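Local coordinates for protein GDP-mannose-dependent alpha-(1-6)-phosphatidylinositol monomannoside mannosyltransferase (Corynebacterium glutamicum, PDB 3OKC) that is a mannosyltransferase of the GT-B class of glycosyltransferases, built of two Rossmann-like domains, at residues S111-S116 with T139-L144. Numbering follows the deposited sequence.
Sequences SKVIAS and TEVDVL
Glu-140 reaches Val-113 through its backbone: the carbonyl O lies near CB of Val-113, while its carboxylate turns to Gly-103 N in a weak bond. The side chain of Val-141 crosses that of Val-113 at about a right angle and puts CG2 4.0 Å from Val-113 CG1. The same CG2 lies 3.9 Å from Ala-115 CB, so one methyl bridges two alternate residues of strand 112-116, on the face where helix 102-108 covers Val-113. With CG of Asp-142 beside its own backbone N (chi1 -50°), OD2 uses its anti lone pair to accept the N-H of Val-113, N to OD2 2.7 Å, a role that a main-chain carbonyl would fill in regular parallel pairing. Lys-106 makes a salt bridge to that oxygen, which probably helps keep the carboxylate ionised. Asp-142 N in turn bonds Val-113 O, tilted from the carbonyl plane, and Val-143 N meets the same oxygen in plane at 3.1 Å. Here the regular parallel pairing begins, joining two neighbouring inner strands of the seven-stranded Rossmann-like sheet of the N-terminal GT-B domain; the chain between them is largely helical. Ala-115 N donates to Val-143 O at 2.9 Å, and the same oxygen takes a CA-H contact from Ile-114. On the opposite face from Ala-115, Val-143 and Ile-114 lie side by side, Val-143 CB 4.0 Å from Ile-114 CG2. Leu-144 lies on the face of Ala-115, and its CD2 comes within 3.7 Å of Ala-115 O.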
# COMPACT_ATOMS: atom_id res chain seq x y z
N SER A 111 -0.38 14.72 25.10
CA SER A 111 0.34 13.75 25.91
C SER A 111 1.01 12.64 25.10
O SER A 111 1.81 11.87 25.64
CB SER A 111 -0.57 13.16 27.00
OG SER A 111 -1.84 12.83 26.49
N LYS A 112 0.69 12.57 23.81
CA LYS A 112 1.29 11.59 22.90
C LYS A 112 1.38 12.13 21.47
O LYS A 112 0.40 12.65 20.93
CB LYS A 112 0.52 10.27 22.92
CG LYS A 112 1.16 9.15 22.10
CD LYS A 112 0.30 7.90 22.06
CE LYS A 112 0.33 7.17 23.38
NZ LYS A 112 -0.69 6.09 23.41
N VAL A 113 2.56 12.00 20.87
CA VAL A 113 2.77 12.37 19.47
C VAL A 113 3.14 11.12 18.67
O VAL A 113 4.08 10.40 19.01
CB VAL A 113 3.86 13.47 19.31
CG1 VAL A 113 4.05 13.83 17.85
CG2 VAL A 113 3.50 14.72 20.12
N ILE A 114 2.36 10.85 17.62
CA ILE A 114 2.60 9.73 16.71
C ILE A 114 2.96 10.30 15.34
O ILE A 114 2.41 11.31 14.91
CB ILE A 114 1.34 8.80 16.57
CG1 ILE A 114 0.75 8.42 17.94
CG2 ILE A 114 1.66 7.53 15.77
CD1 ILE A 114 -0.44 9.25 18.35
N ALA A 115 3.91 9.66 14.67
CA ALA A 115 4.24 9.99 13.28
C ALA A 115 4.33 8.72 12.44
O ALA A 115 4.94 7.73 12.86
CB ALA A 115 5.54 10.79 13.21
N SER A 116 3.71 8.75 11.26
CA SER A 116 3.74 7.60 10.36
C SER A 116 4.72 7.77 9.20
O SER A 116 4.72 8.78 8.51
CB SER A 116 2.34 7.28 9.83
OG SER A 116 1.50 6.77 10.86
N THR A 139 13.48 12.44 18.29
CA THR A 139 13.57 12.93 19.67
C THR A 139 12.26 13.54 20.19
O THR A 139 12.04 13.59 21.40
CB THR A 139 14.74 13.95 19.86
OG1 THR A 139 14.50 15.13 19.07
CG2 THR A 139 16.07 13.34 19.46
N GLU A 140 11.39 13.99 19.29
CA GLU A 140 10.16 14.68 19.67
C GLU A 140 8.90 13.81 19.57
O GLU A 140 7.84 14.18 20.10
CB GLU A 140 9.99 15.94 18.82
CG GLU A 140 11.02 17.02 19.12
CD GLU A 140 10.94 18.21 18.17
OE1 GLU A 140 10.11 18.18 17.23
OE2 GLU A 140 11.70 19.18 18.37
N VAL A 141 9.03 12.67 18.91
CA VAL A 141 7.91 11.76 18.65
C VAL A 141 7.96 10.57 19.61
O VAL A 141 9.02 9.97 19.83
CB VAL A 141 7.92 11.30 17.17
CG1 VAL A 141 7.10 10.05 16.97
CG2 VAL A 141 7.40 12.41 16.26
N ASP A 142 6.80 10.23 20.18
CA ASP A 142 6.68 9.11 21.12
C ASP A 142 6.48 7.77 20.40
O ASP A 142 6.99 6.74 20.86
CB ASP A 142 5.53 9.37 22.10
CG ASP A 142 5.60 10.75 22.75
OD1 ASP A 142 6.57 11.01 23.50
OD2 ASP A 142 4.70 11.58 22.50
N VAL A 143 5.74 7.78 19.30
CA VAL A 143 5.46 6.58 18.52
C VAL A 143 5.77 6.82 17.04
O VAL A 143 5.24 7.74 16.42
CB VAL A 143 3.99 6.09 18.68
CG1 VAL A 143 3.74 4.82 17.87
CG2 VAL A 143 3.63 5.85 20.14
N LEU A 144 6.65 5.99 16.48
CA LEU A 144 7.00 6.04 15.06
C LEU A 144 6.47 4.76 14.41
O LEU A 144 6.92 3.65 14.74
CB LEU A 144 8.52 6.17 14.90
CG LEU A 144 9.22 6.69 13.63
CD1 LEU A 144 9.31 5.63 12.53
CD2 LEU A 144 8.62 8.00 13.10